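Local coordinates for Phosphoglucomutase/phosphomannomutase family protein (Burkholderia thailandensis, PDB 3UW2) that probably catalyses intramolecular phosphoryl transfer on phosphohexoses, as expected of the phosphohexose mutase family, and holds a divalent metal ion, here zinc, at residues A[56-60]-A[142-146]; A[99-103]-A[265-269]; A[197-201]-A[247-252]; A[427-431]-A[440-444]. All blocks are in the same frame, centred on the assembly; numbering follows the deposited sequence.

Interaction 1: residues A[56-60]-A[142-146]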
loop_
_atom_site.group_PDB
_atom_site.type_symbol
_atom_site.label_atom_id
_atom_site.label_comp_id
_atom_site.label_asym_id
_atom_site.label_seq_id
_atom_site.Cartn_x
_atom_site.Cartn_y
_atom_site.Cartn_z
ATOM N N GLU A 56 -23.960 3.367 6.733
ATOM C CA GLU A 56 -23.049 4.141 7.567
ATOM C C GLU A 56 -22.794 5.564 6.943
ATOM O O GLU A 56 -22.736 6.590 7.668
ATOM C CB GLU A 56 -21.778 3.338 7.820
ATOM C CG GLU A 56 -20.803 3.981 8.812
ATOM C CD GLU A 56 -21.456 4.289 10.179
ATOM O OE1 GLU A 56 -22.349 3.536 10.675
ATOM O OE2 GLU A 56 -21.088 5.326 10.754
ATOM N N VAL A 57 -22.647 5.624 5.617
ATOM C CA VAL A 57 -22.540 6.911 4.942
ATOM C C VAL A 57 -23.734 7.810 5.308
ATOM O O VAL A 57 -23.531 8.967 5.725
ATOM C CB VAL A 57 -22.410 6.701 3.425
ATOM C CG1 VAL A 57 -22.813 7.924 2.637
ATOM C CG2 VAL A 57 -21.001 6.200 3.063
ATOM N N ARG A 58 -24.964 7.290 5.227
ATOM C CA ARG A 58 -26.140 8.149 5.554
ATOM C C ARG A 58 -26.169 8.507 7.041
ATOM O O ARG A 58 -26.613 9.556 7.395
ATOM C CB ARG A 58 -27.485 7.502 5.212
ATOM C CG ARG A 58 -27.637 6.919 3.842
ATOM C CD ARG A 58 -28.594 7.689 2.968
ATOM N NE ARG A 58 -29.757 8.234 3.699
ATOM C CZ ARG A 58 -30.933 7.637 3.903
ATOM N NH1 ARG A 58 -31.236 6.439 3.435
ATOM N NH2 ARG A 58 -31.870 8.311 4.542
ATOM N N ALA A 59 -25.692 7.632 7.915
ATOM C CA ALA A 59 -25.747 7.925 9.357
ATOM C C ALA A 59 -24.734 9.042 9.679
ATOM O O ALA A 59 -24.866 9.719 10.685
ATOM C CB ALA A 59 -25.436 6.668 10.156
ATOM N N GLN A 60 -23.716 9.211 8.826
ATOM C CA GLN A 60 -22.797 10.341 8.946
ATOM C C GLN A 60 -23.177 11.500 8.031
ATOM O O GLN A 60 -22.451 12.457 7.897
ATOM C CB GLN A 60 -21.352 9.912 8.767
ATOM C CG GLN A 60 -20.899 8.886 9.793
ATOM C CD GLN A 60 -19.432 8.500 9.581
ATOM O OE1 GLN A 60 -18.661 9.279 9.020
ATOM N NE2 GLN A 60 -19.035 7.321 10.044
ATOM N N VAL A 142 -13.170 3.788 1.700
ATOM C CA VAL A 142 -12.887 5.115 2.270
ATOM C C VAL A 142 -14.198 5.756 2.649
ATOM O O VAL A 142 -15.059 6.002 1.793
ATOM C CB VAL A 142 -12.029 5.972 1.330
ATOM C CG1 VAL A 142 -11.913 7.408 1.912
ATOM C CG2 VAL A 142 -10.633 5.326 1.193
ATOM N N LEU A 143 -14.357 6.060 3.938
ATOM C CA LEU A 143 -15.638 6.638 4.407
ATOM C C LEU A 143 -15.427 8.113 4.854
ATOM O O LEU A 143 -14.767 8.380 5.842
ATOM C CB LEU A 143 -16.256 5.791 5.507
ATOM C CG LEU A 143 -17.345 6.501 6.371
ATOM C CD1 LEU A 143 -18.597 6.818 5.567
ATOM C CD2 LEU A 143 -17.667 5.786 7.691
ATOM N N ARG A 144 -15.934 9.052 4.071
ATOM C CA ARG A 144 -15.729 10.497 4.332
ATOM C C ARG A 144 -14.226 10.844 4.534
ATOM O O ARG A 144 -13.866 11.576 5.449
ATOM C CB ARG A 144 -16.655 11.073 5.479
ATOM C CG ARG A 144 -18.153 10.824 5.173
ATOM C CD ARG A 144 -19.152 11.394 6.194
ATOM N NE ARG A 144 -18.823 12.764 6.461
ATOM C CZ ARG A 144 -18.350 13.260 7.615
ATOM N NH1 ARG A 144 -18.197 12.504 8.700
ATOM N NH2 ARG A 144 -17.974 14.507 7.617
ATOM N N GLY A 145 -13.370 10.390 3.611
ATOM C CA GLY A 145 -11.953 10.691 3.674
ATOM C C GLY A 145 -11.138 9.774 4.546
ATOM O O GLY A 145 -9.904 9.841 4.488
ATOM N N ALA A 146 -11.790 8.963 5.385
ATOM C CA ALA A 146 -11.045 8.064 6.296
ATOM C C ALA A 146 -10.982 6.612 5.782
ATOM O O ALA A 146 -12.014 6.008 5.420
ATOM C CB ALA A 146 -11.644 8.094 7.709
HETATM O O HOH W 1 -15.401 8.799 8.684
#
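Gln60, the first residue beyond the end of helix 43-59, reaches across to both Leu143 and Arg144 and is a worked example of one amide serving several partners. Its CG lies anti to the carbonyl carbon (chi1 -60°) and the chain runs extended from there, which carries the amide out to the turn. On the oxygen side, Arg144 NH1 donates to Gln60 OE1 at 3.3 Å in a nearly straight bond, with the oxygen in the guanidinium plane at its edge; amide and guanidinium stand almost perpendicular, 82° apart. On the nitrogen side, Gln60 NE2 gives a bond of 2.9 Å to Glu56 OE2, one helical turn back, meeting its anti lone pair. Bonded at both ends, the amide has its rotation fixed. The receiving piece is a beta hairpin: strands 136-143 and 146-147 are joined by a type I' turn from Leu143 to Ala146, in which Arg144 and Gly145 take positive phi. Beside these bonds, Leu143 divides its two methyls between different partners. CD1 slides past Val57 CG2, 3.5 Å away, in the opposite direction, while CD2 comes up against the nitrogen end of the Gln60 amide and lies 3.8 Å from Glu56 CG, whose chain bends at chi2 and crosses the leucine at about a right angle. A water donates to Leu143 O at 2.9 Å and, weakly, to Gln60 OE1. Glu56 OE1 forms a salt bridge with Arg159.

Interaction 2: residues A[99-103]-A[265-269]; sequences VPTPV and GDGDR. With ZN (zinc ion), chain K.
Thr101 and Asp266 make the tight half of this contact, a double grip that shows how a metal ligand can be held from behind. Thr101 OG1 donates to Asp266 OD2 over a short 2.6 Å, meeting it on the anti side and 30° out of the carboxylate plane. The backbone repeats the link: Thr101 N reaches Asp266 O at 2.8 Å, in the carbonyl plane. Pro100 CA lies 3.2 Å from the same Asp266 O, and Gly267, at positive phi, has no side chain where Pro100 CB comes close. Asp266 OD1 binds the zinc ion at 2.2 Å, while OD2 also meets Lys140 in a salt bridge. Asp268 OD1 is a second ligand, 2.1 Å from zinc, and Lys140 also pairs with Asp268 OD2. With Asp264, these aspartates form a metal-binding loop consistent with the metal site of phosphohexose mutases. Packing is looser towards Asp268, whose OD2 is 4.3 Å from Thr101 CG2; Arg269, partly exposed, makes no contact with 99-103. The contact joins domain I, at the start of helix 101-107 with Pro100 at its N-cap, to the domain II loop between strands 259-263 and 270-273, while helix 206-216 packs on Pro100 and Val103 through Leu209.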
loop_
_atom_site.group_PDB
_atom_site.type_symbol
_atom_site.label_atom_id
_atom_site.label_comp_id
_atom_site.label_asym_id
_atom_site.label_seq_id
_atom_site.Cartn_x
_atom_site.Cartn_y
_atom_site.Cartn_z
ATOM N N VAL A 99 -10.295 0.800 -12.775
ATOM C CA VAL A 99 -9.139 1.708 -12.645
ATOM C C VAL A 99 -8.295 1.228 -11.462
ATOM O O VAL A 99 -8.806 0.474 -10.591
ATOM C CB VAL A 99 -9.540 3.158 -12.394
ATOM C CG1 VAL A 99 -10.220 3.808 -13.616
ATOM C CG2 VAL A 99 -10.462 3.266 -11.163
ATOM N N PRO A 100 -6.984 1.588 -11.436
ATOM C CA PRO A 100 -6.172 1.288 -10.233
ATOM C C PRO A 100 -6.836 1.878 -8.983
ATOM O O PRO A 100 -7.610 2.875 -9.082
ATOM C CB PRO A 100 -4.854 2.063 -10.509
ATOM C CG PRO A 100 -4.732 1.977 -12.026
ATOM C CD PRO A 100 -6.184 2.308 -12.451
ATOM N N THR A 101 -6.675 1.200 -7.868
ATOM C CA THR A 101 -7.176 1.639 -6.558
ATOM C C THR A 101 -6.932 3.133 -6.213
ATOM O O THR A 101 -7.902 3.837 -5.894
ATOM C CB THR A 101 -6.566 0.711 -5.460
ATOM O OG1 THR A 101 -7.254 -0.538 -5.553
ATOM C CG2 THR A 101 -6.804 1.225 -4.055
ATOM N N PRO A 102 -5.697 3.669 -6.402
ATOM C CA PRO A 102 -5.514 5.056 -6.032
ATOM C C PRO A 102 -6.295 5.955 -6.974
ATOM O O PRO A 102 -6.502 7.107 -6.640
ATOM C CB PRO A 102 -3.995 5.316 -6.209
ATOM C CG PRO A 102 -3.562 4.235 -7.091
ATOM C CD PRO A 102 -4.463 3.068 -6.934
ATOM N N VAL A 103 -6.716 5.462 -8.142
ATOM C CA VAL A 103 -7.580 6.322 -9.011
ATOM C C VAL A 103 -9.006 6.483 -8.393
ATOM O O VAL A 103 -9.630 7.541 -8.484
ATOM C CB VAL A 103 -7.627 5.797 -10.500
ATOM C CG1 VAL A 103 -8.569 6.668 -11.378
ATOM C CG2 VAL A 103 -6.202 5.854 -11.054
ATOM N N GLY A 265 -1.268 -5.757 -8.097
ATOM C CA GLY A 265 -2.446 -5.927 -8.992
ATOM C C GLY A 265 -3.422 -4.784 -9.023
ATOM O O GLY A 265 -4.156 -4.661 -9.997
ATOM N N ASP A 266 -3.464 -3.907 -7.985
ATOM C CA ASP A 266 -4.363 -2.766 -8.111
ATOM C C ASP A 266 -3.645 -1.399 -8.188
ATOM O O ASP A 266 -4.296 -0.333 -8.184
ATOM C CB ASP A 266 -5.453 -2.771 -6.986
ATOM C CG ASP A 266 -4.847 -2.600 -5.599
ATOM O OD1 ASP A 266 -3.654 -2.915 -5.504
ATOM O OD2 ASP A 266 -5.476 -2.172 -4.593
ATOM N N GLY A 267 -2.327 -1.407 -8.232
ATOM C CA GLY A 267 -1.572 -0.161 -8.506
ATOM C C GLY A 267 -1.324 0.708 -7.224
ATOM O O GLY A 267 -0.930 1.843 -7.333
ATOM N N ASP A 268 -1.586 0.212 -6.022
ATOM C CA ASP A 268 -1.261 1.084 -4.848
ATOM C C ASP A 268 0.155 0.731 -4.285
ATOM O O ASP A 268 0.553 1.218 -3.230
ATOM C CB ASP A 268 -2.364 1.070 -3.789
ATOM C CG ASP A 268 -2.476 -0.260 -3.098
ATOM O OD1 ASP A 268 -1.719 -1.148 -3.498
ATOM O OD2 ASP A 268 -3.321 -0.448 -2.189
ATOM N N ARG A 269 0.911 -0.110 -5.011
ATOM C CA ARG A 269 2.287 -0.388 -4.629
ATOM C C ARG A 269 3.200 -0.429 -5.857
ATOM O O ARG A 269 2.820 -1.013 -6.902
ATOM C CB ARG A 269 2.426 -1.715 -3.886
ATOM C CG ARG A 269 1.712 -1.769 -2.552
ATOM C CD ARG A 269 2.115 -3.027 -1.768
ATOM N NE ARG A 269 1.426 -4.220 -2.254
ATOM C CZ ARG A 269 1.703 -5.472 -1.878
ATOM N NH1 ARG A 269 2.666 -5.730 -0.983
ATOM N NH2 ARG A 269 1.004 -6.477 -2.401
HETATM ZN ZN ZN K . -2.330 -3.176 -3.771
#

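Interaction 3: residues A[197-201]-A[247-252]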
loop_
_atom_site.group_PDB
_atom_site.type_symbol
_atom_site.label_atom_id
_atom_site.label_comp_id
_atom_site.label_asym_id
_atom_site.label_seq_id
_atom_site.Cartn_x
_atom_site.Cartn_y
_atom_site.Cartn_z
ATOM N N LEU A 197 11.920 3.084 -19.621
ATOM C CA LEU A 197 11.492 2.233 -18.476
ATOM C C LEU A 197 10.962 0.875 -18.905
ATOM O O LEU A 197 10.324 0.770 -19.940
ATOM C CB LEU A 197 10.299 2.843 -17.736
ATOM C CG LEU A 197 9.996 4.258 -17.444
ATOM C CD1 LEU A 197 8.977 4.205 -16.313
ATOM C CD2 LEU A 197 11.301 4.843 -16.966
ATOM N N VAL A 198 11.190 -0.129 -18.070
ATOM C CA VAL A 198 10.499 -1.400 -18.167
ATOM C C VAL A 198 9.319 -1.260 -17.205
ATOM O O VAL A 198 9.526 -0.882 -16.036
ATOM C CB VAL A 198 11.455 -2.541 -17.766
ATOM C CG1 VAL A 198 10.684 -3.863 -17.652
ATOM C CG2 VAL A 198 12.535 -2.673 -18.840
ATOM N N VAL A 199 8.089 -1.441 -17.695
ATOM C CA VAL A 199 6.884 -1.416 -16.796
ATOM C C VAL A 199 6.204 -2.795 -16.847
ATOM O O VAL A 199 5.801 -3.258 -17.919
ATOM C CB VAL A 199 5.928 -0.314 -17.230
ATOM C CG1 VAL A 199 4.621 -0.347 -16.406
ATOM C CG2 VAL A 199 6.614 1.073 -17.132
ATOM N N ASP A 200 6.164 -3.458 -15.698
ATOM C CA ASP A 200 5.539 -4.783 -15.481
ATOM C C ASP A 200 4.313 -4.655 -14.570
ATOM O O ASP A 200 4.433 -4.293 -13.361
ATOM C CB ASP A 200 6.549 -5.725 -14.809
ATOM C CG ASP A 200 6.021 -7.199 -14.689
ATOM O OD1 ASP A 200 4.828 -7.394 -14.432
ATOM O OD2 ASP A 200 6.793 -8.172 -14.784
ATOM N N ALA A 201 3.127 -4.907 -15.135
ATOM C CA ALA A 201 1.870 -4.795 -14.394
ATOM C C ALA A 201 1.325 -6.209 -14.008
ATOM O O ALA A 201 0.255 -6.296 -13.441
ATOM C CB ALA A 201 0.839 -4.057 -15.239
ATOM N N ASP A 247 11.328 -11.139 -14.571
ATOM C CA ASP A 247 11.100 -10.662 -15.944
ATOM C C ASP A 247 11.579 -9.250 -16.138
ATOM O O ASP A 247 12.159 -8.946 -17.193
ATOM C CB ASP A 247 9.627 -10.735 -16.344
ATOM C CG ASP A 247 9.148 -12.169 -16.450
ATOM O OD1 ASP A 247 9.678 -12.890 -17.292
ATOM O OD2 ASP A 247 8.298 -12.602 -15.656
ATOM N N VAL A 248 11.315 -8.369 -15.156
ATOM C CA VAL A 248 11.774 -6.984 -15.241
ATOM C C VAL A 248 13.349 -6.997 -15.242
ATOM O O VAL A 248 13.978 -6.233 -16.004
ATOM C CB VAL A 248 11.283 -6.149 -14.014
ATOM C CG1 VAL A 248 12.183 -4.936 -13.759
ATOM C CG2 VAL A 248 9.825 -5.771 -14.170
ATOM N N ILE A 249 13.970 -7.870 -14.441
ATOM C CA ILE A 249 15.440 -7.892 -14.310
ATOM C C ILE A 249 16.034 -8.349 -15.655
ATOM O O ILE A 249 17.003 -7.767 -16.165
ATOM C CB ILE A 249 15.901 -8.818 -13.163
ATOM C CG1 ILE A 249 15.712 -8.155 -11.785
ATOM C CG2 ILE A 249 17.355 -9.351 -13.359
ATOM C CD1 ILE A 249 15.715 -9.145 -10.637
ATOM N N ALA A 250 15.429 -9.393 -16.247
ATOM C CA ALA A 250 15.903 -9.931 -17.518
ATOM C C ALA A 250 15.718 -8.901 -18.624
ATOM O O ALA A 250 16.562 -8.788 -19.502
ATOM C CB ALA A 250 15.202 -11.253 -17.860
ATOM N N LYS A 251 14.614 -8.173 -18.622
ATOM C CA LYS A 251 14.354 -7.172 -19.618
ATOM C C LYS A 251 15.311 -5.986 -19.559
ATOM O O LYS A 251 15.694 -5.452 -20.613
ATOM C CB LYS A 251 12.909 -6.651 -19.471
ATOM C CG LYS A 251 12.335 -6.086 -20.725
ATOM C CD LYS A 251 12.412 -7.071 -21.916
ATOM C CE LYS A 251 11.177 -7.951 -22.010
ATOM N NZ LYS A 251 11.456 -9.024 -23.032
ATOM N N LEU A 252 15.665 -5.554 -18.336
ATOM C CA LEU A 252 16.676 -4.564 -18.141
ATOM C C LEU A 252 18.080 -5.054 -18.657
ATOM O O LEU A 252 18.896 -4.209 -19.107
ATOM C CB LEU A 252 16.713 -4.086 -16.662
ATOM C CG LEU A 252 15.532 -3.161 -16.197
ATOM C CD1 LEU A 252 15.451 -3.145 -14.674
ATOM C CD2 LEU A 252 15.701 -1.736 -16.719
HETATM O O HOH W 2 8.873 -9.051 -13.591
#
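Val198 and Val248 slide past each other in opposite directions, a simple case of how a branched side chain on a strand fits against a helix. Val198 CG1 meets Val248 CG2 at 4.1 Å, whereas Val198 CG2 reaches the next turn, 3.9 Å from Leu252 CD2, with the two side chains set obliquely, and touches the aliphatic start of Lys251, which crosses it at about a right angle. Bends at chi2 and chi3 then lead the lysine's end away from the strand. The closest approach is at Asp200, whose CB presses to 3.3 Å from Val248 CG2. With CG anti to the backbone N (chi1 -174°), its carboxylate extends towards the helix; its plane is turned 40° from that of Asp247, and the nearest oxygens, Asp200 OD2 and Asp247 OD2, remain 4.8 Å apart. A water 2.6 Å from Asp200 OD2 also accepts from Val248 N, 3.0 Å away, while His235 NE2 is hydrogen-bonded to the same carboxylate oxygen and Gly202 N to OD1. The axes of segments 197-200 and 247-252 run nearly antiparallel, at 158°, with a closest approach of 8.9 Å. This is the layer packing of an alpha/beta/alpha domain, in which helix 246-254 covers a face of the mixed sheet and leads back into its neighbouring parallel strand, 259-263.

Interaction 4: residues A[427-431]-A[440-444]; sequences TIDGL and GLARS
Two torsions bring Asp429 and Arg443 together: the aspartate holds CG anti to its backbone nitrogen (chi1 -168°), and the arginine places CG between backbone N and carbonyl carbon (chi1 73°) before its chain bends at chi3. The resulting salt bridge illustrates how one group can be addressed at an edge and the other from above. Arg443 NE donates to Asp429 OD1 at 2.9 Å along an almost perfectly straight line, the oxygen lying in the guanidinium plane, yet that oxygen is approached from 49° out of the carboxylate plane. The two flat groups are far from coplanar, and Arg443 NH2 stays 3.6 Å from Asp429 OD1. The second carboxylate oxygen, OD2, accepts from Thr328 N, so each carboxylate oxygen has its own partner.

Next to this bridge the backbones pair. Leu431 and Ala442 form an antiparallel hydrogen-bonded pair, in which Leu431 N reaches Ala442 O at 2.7 Å and Ala442 N reaches Leu431 O at 3.0 Å. Gly430, with positive phi, lets the chain pass close beside the strand: its CA lies 3.3 Å from Ala442 O in a CA-H...O contact and 3.8 Å from Arg443 CB. Leu441 CD1 packs against the carbonyl oxygens of Leu431 and Asp429. In the antiparallel sheet of the C-terminal domain, the contact lies where the loop after strand 424-426 enters strand 431-435. Strand 438-444 sits between that strand and strand 451-457, while Leu431 packs on Leu413 of helix 408-415.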
loop_
_atom_site.group_PDB
_atom_site.type_symbol
_atom_site.label_atom_id
_atom_site.label_comp_id
_atom_site.label_asym_id
_atom_site.label_seq_id
_atom_site.Cartn_x
_atom_site.Cartn_y
_atom_site.Cartn_z
ATOM N N THR A 427 8.409 0.242 21.738
ATOM C CA THR A 427 7.154 -0.550 21.928
ATOM C C THR A 427 5.914 0.056 21.227
ATOM O O THR A 427 4.779 -0.230 21.629
ATOM C CB THR A 427 6.790 -0.782 23.437
ATOM O OG1 THR A 427 6.758 0.480 24.129
ATOM C CG2 THR A 427 7.788 -1.686 24.137
ATOM N N ILE A 428 6.065 0.850 20.181
ATOM C CA ILE A 428 4.817 1.383 19.558
ATOM C C ILE A 428 4.071 0.273 18.799
ATOM O O ILE A 428 2.915 0.433 18.472
ATOM C CB ILE A 428 4.982 2.463 18.466
ATOM C CG1 ILE A 428 6.327 2.387 17.814
ATOM C CG2 ILE A 428 4.504 3.853 18.922
ATOM C CD1 ILE A 428 6.300 3.237 16.573
ATOM N N ASP A 429 4.779 -0.796 18.430
ATOM C CA ASP A 429 4.221 -1.858 17.589
ATOM C C ASP A 429 5.147 -3.045 17.800
ATOM O O ASP A 429 6.208 -3.051 17.202
ATOM C CB ASP A 429 4.323 -1.430 16.120
ATOM C CG ASP A 429 3.515 -2.317 15.163
ATOM O OD1 ASP A 429 3.163 -3.451 15.536
ATOM O OD2 ASP A 429 3.208 -1.846 14.031
ATOM N N GLY A 430 4.763 -4.011 18.634
ATOM C CA GLY A 430 5.685 -5.141 18.962
ATOM C C GLY A 430 6.907 -4.668 19.732
ATOM O O GLY A 430 6.843 -3.707 20.486
ATOM N N LEU A 431 8.030 -5.364 19.593
ATOM C CA LEU A 431 9.238 -4.971 20.280
ATOM C C LEU A 431 10.233 -4.670 19.179
ATOM O O LEU A 431 10.699 -5.607 18.532
ATOM C CB LEU A 431 9.788 -6.130 21.159
ATOM C CG LEU A 431 9.025 -6.457 22.442
ATOM C CD1 LEU A 431 9.777 -7.403 23.362
ATOM C CD2 LEU A 431 8.674 -5.181 23.198
ATOM N N GLY A 440 16.457 -5.426 15.887
ATOM C CA GLY A 440 15.599 -6.645 15.834
ATOM C C GLY A 440 14.138 -6.209 16.049
ATOM O O GLY A 440 13.854 -5.256 16.806
ATOM N N LEU A 441 13.215 -6.824 15.324
ATOM C CA LEU A 441 11.792 -6.532 15.466
ATOM C C LEU A 441 11.054 -7.856 15.641
ATOM O O LEU A 441 11.230 -8.760 14.828
ATOM C CB LEU A 441 11.258 -5.802 14.237
ATOM C CG LEU A 441 9.718 -5.641 14.199
ATOM C CD1 LEU A 441 9.206 -4.680 15.279
ATOM C CD2 LEU A 441 9.187 -5.205 12.845
ATOM N N ALA A 442 10.268 -7.967 16.707
ATOM C CA ALA A 442 9.268 -9.028 16.891
ATOM C C ALA A 442 7.928 -8.357 17.111
ATOM O O ALA A 442 7.811 -7.482 17.977
ATOM C CB ALA A 442 9.601 -9.879 18.098
ATOM N N ARG A 443 6.932 -8.723 16.316
ATOM C CA ARG A 443 5.603 -8.099 16.452
ATOM C C ARG A 443 4.485 -9.064 16.126
ATOM O O ARG A 443 4.729 -10.191 15.710
ATOM C CB ARG A 443 5.500 -6.817 15.605
ATOM C CG ARG A 443 5.389 -7.037 14.099
ATOM C CD ARG A 443 5.326 -5.724 13.332
ATOM N NE ARG A 443 3.979 -5.167 13.286
ATOM C CZ ARG A 443 3.080 -5.400 12.327
ATOM N NH1 ARG A 443 3.360 -6.184 11.279
ATOM N NH2 ARG A 443 1.896 -4.811 12.395
ATOM N N SER A 444 3.243 -8.664 16.333
ATOM C CA SER A 444 2.166 -9.537 15.852
ATOM C C SER A 444 1.667 -9.039 14.500
ATOM O O SER A 444 1.562 -7.813 14.264
ATOM C CB SER A 444 1.025 -9.652 16.873
ATOM O OG SER A 444 1.459 -10.370 18.027
#

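In the fold
From the N terminus, interaction 1 opens at the end of helix 43-59 and closes 82 residues later at the hairpin turn between strands 136-143 and 146-147, within domain I. Interaction 2 opens inside that span, at 99-103, but closes only at 265-269, so the two loops cross; it ties domain I to the metal loop of domain II. Interaction 3, between 197-201 and 247-252, falls wholly within the span of interaction 2 and joins strand to helix in domain II, with nearest atoms about 5 Å from those of interaction 2. Interaction 4 follows in series, a short closure in the C-terminal domain, its centre about 29 Å from that of interaction 2.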